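Local atomic coordinates of EGF family domain-containing protein (Toxoplasma gondii, PDB entry 4Z80), a protein that probably takes part in host-cell invasion, as the AMA4 surface antigen whose ectodomain binds a RON2-type peptide of the parasite's moving junction. Residues 21-27 against 52-56. Sequence-based numbering, arbitrary orientation.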
loop_
_atom_site.group_PDB
_atom_site.type_symbol
_atom_site.label_atom_id
_atom_site.label_comp_id
_atom_site.label_asym_id
_atom_site.label_seq_id
_atom_site.Cartn_x
_atom_site.Cartn_y
_atom_site.Cartn_z
ATOM N N ILE A 21 -10.851 -5.768 14.523
ATOM C CA ILE A 21 -9.635 -5.697 13.724
ATOM C C ILE A 21 -8.865 -7.019 13.692
ATOM O O ILE A 21 -8.476 -7.458 12.622
ATOM C CB ILE A 21 -8.756 -4.526 14.227
ATOM C CG1 ILE A 21 -9.418 -3.203 13.814
ATOM C CG2 ILE A 21 -7.330 -4.597 13.654
ATOM C CD1 ILE A 21 -8.779 -1.969 14.401
ATOM N N PRO A 22 -8.664 -7.686 14.846
ATOM C CA PRO A 22 -7.935 -8.961 14.732
ATOM C C PRO A 22 -8.648 -10.012 13.881
ATOM O O PRO A 22 -7.994 -10.780 13.181
ATOM C CB PRO A 22 -7.811 -9.418 16.191
ATOM C CG PRO A 22 -7.833 -8.149 16.972
ATOM C CD PRO A 22 -8.875 -7.309 16.252
ATOM N N LYS A 23 -9.974 -10.035 13.916
ATOM C CA LYS A 23 -10.725 -11.016 13.135
ATOM C C LYS A 23 -10.729 -10.694 11.635
ATOM O O LYS A 23 -10.720 -11.601 10.803
ATOM C CB LYS A 23 -12.167 -11.102 13.647
ATOM C CG LYS A 23 -13.001 -12.211 13.000
ATOM C CD LYS A 23 -14.378 -12.283 13.627
ATOM C CE LYS A 23 -15.117 -13.550 13.222
ATOM N NZ LYS A 23 -15.594 -13.513 11.814
ATOM N N ASN A 24 -10.741 -9.407 11.293
ATOM C CA ASN A 24 -10.998 -8.986 9.917
ATOM C C ASN A 24 -9.789 -8.443 9.163
ATOM O O ASN A 24 -9.790 -8.441 7.942
ATOM C CB ASN A 24 -12.117 -7.944 9.923
ATOM C CG ASN A 24 -13.426 -8.527 10.416
ATOM O OD1 ASN A 24 -13.618 -9.743 10.383
ATOM N ND2 ASN A 24 -14.318 -7.680 10.887
ATOM N N HIS A 25 -8.757 -8.017 9.888
ATOM C CA HIS A 25 -7.519 -7.565 9.267
ATOM C C HIS A 25 -6.661 -8.792 9.002
ATOM O O HIS A 25 -5.699 -9.092 9.725
ATOM C CB HIS A 25 -6.804 -6.552 10.159
ATOM C CG HIS A 25 -5.688 -5.823 9.483
ATOM N ND1 HIS A 25 -5.879 -5.065 8.347
ATOM C CD2 HIS A 25 -4.378 -5.703 9.799
ATOM C CE1 HIS A 25 -4.733 -4.524 7.983
ATOM N NE2 HIS A 25 -3.805 -4.891 8.849
ATOM N N VAL A 26 -7.029 -9.508 7.949
ATOM C CA VAL A 26 -6.500 -10.830 7.705
ATOM C C VAL A 26 -5.474 -10.833 6.583
ATOM O O VAL A 26 -5.275 -9.837 5.885
ATOM C CB VAL A 26 -7.628 -11.821 7.358
ATOM C CG1 VAL A 26 -8.663 -11.857 8.464
ATOM C CG2 VAL A 26 -8.297 -11.460 6.041
ATOM N N ASP A 27 -4.824 -11.978 6.436
ATOM C CA ASP A 27 -3.904 -12.230 5.344
ATOM C C ASP A 27 -4.638 -13.068 4.324
ATOM O O ASP A 27 -4.838 -14.260 4.537
ATOM C CB ASP A 27 -2.658 -12.967 5.844
ATOM C CG ASP A 27 -1.648 -13.234 4.740
ATOM O OD1 ASP A 27 -1.362 -12.311 3.949
ATOM O OD2 ASP A 27 -1.125 -14.367 4.676
ATOM N N SER A 52 -5.456 -14.748 10.524
ATOM C CA SER A 52 -6.041 -13.507 11.008
ATOM C C SER A 52 -4.998 -12.716 11.794
ATOM O O SER A 52 -3.836 -13.129 11.894
ATOM C CB SER A 52 -7.264 -13.807 11.867
ATOM O OG SER A 52 -6.894 -14.485 13.051
ATOM N N ASN A 53 -5.408 -11.567 12.323
ATOM C CA ASN A 53 -4.565 -10.790 13.226
ATOM C C ASN A 53 -3.222 -10.392 12.610
ATOM O O ASN A 53 -2.172 -10.481 13.259
ATOM C CB ASN A 53 -4.329 -11.581 14.513
ATOM C CG ASN A 53 -3.798 -10.718 15.647
ATOM O OD1 ASN A 53 -4.173 -9.554 15.787
ATOM N ND2 ASN A 53 -2.912 -11.288 16.463
ATOM N N VAL A 54 -3.251 -9.974 11.348
ATOM C CA VAL A 54 -2.058 -9.429 10.699
ATOM C C VAL A 54 -1.646 -8.144 11.417
ATOM O O VAL A 54 -2.494 -7.384 11.878
ATOM C CB VAL A 54 -2.316 -9.154 9.195
ATOM C CG1 VAL A 54 -1.149 -8.398 8.544
ATOM C CG2 VAL A 54 -2.561 -10.462 8.462
ATOM N N GLY A 55 -0.344 -7.891 11.513
ATOM C CA GLY A 55 0.130 -6.678 12.161
ATOM C C GLY A 55 -0.413 -5.408 11.509
ATOM O O GLY A 55 -0.410 -5.285 10.286
ATOM N N VAL A 56 -0.875 -4.467 12.326
ATOM C CA VAL A 56 -1.446 -3.207 11.838
ATOM C C VAL A 56 -0.367 -2.136 11.632
ATOM O O VAL A 56 -0.329 -1.458 10.603
ATOM C CB VAL A 56 -2.538 -2.690 12.818
ATOM C CG1 VAL A 56 -2.973 -1.248 12.506
ATOM C CG2 VAL A 56 -3.733 -3.624 12.797
HETATM O O HOH W 1 -7.380 -13.253 15.452
HETATM O O HOH W 2 -1.091 -4.198 7.949
#
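The short helix 21-24 and the inverse gamma turn centred on His25 just beyond it each offer one carbonyl to the loop 52-56. Asn53 N donates to Pro22 O at 2.8 Å, lying in the plane of that carbonyl although the bond is bent, with an N-H...O angle of 134°. One residue on, Val54 N meets His25 O at 3.1 Å almost head-on, with a C=O...N angle of 176°. The two acceptors thus come from the helix itself and from the turn that follows it. Ser52 CB also sits against Pro22 O, and a water bound to Ser52 OG donates a weak second hydrogen bond to the same oxygen. The Asn53 side chain crosses the Pro22 ring obliquely, its OD1 3.7 Å from Pro22 CB.

The His25 side chain reaches into the bend of the loop. With CG anti to the backbone N (chi1 -168°), the ring brings its CD2 edge to Val54 O at 3.3 Å, in plane, while Val56 CG2 comes obliquely to the same carbon. A water in the ring plane bridges NE2, at 2.9 Å, to Gly55 O, and ND1 is hydrogen-bonded to Cys95 N; with a partner at each nitrogen the ring's rotation is probably restrained. Val56 CG2 also packs on Ile21 CG2 at 3.8 Å. Val54 CG2 rests on the peptide joining Val26 to Asp27 and on Asp27 CB, 3.6 Å away.

Asp27 itself turns to Ser61 and to a salt bridge with Arg50, and its backbone pairs with the end of strand 43-51. Asp392 and Ser390 hold Gly55 N and Val56 N, joining the loop between strands 43-51 and 60-62 to the region after helix 378-387.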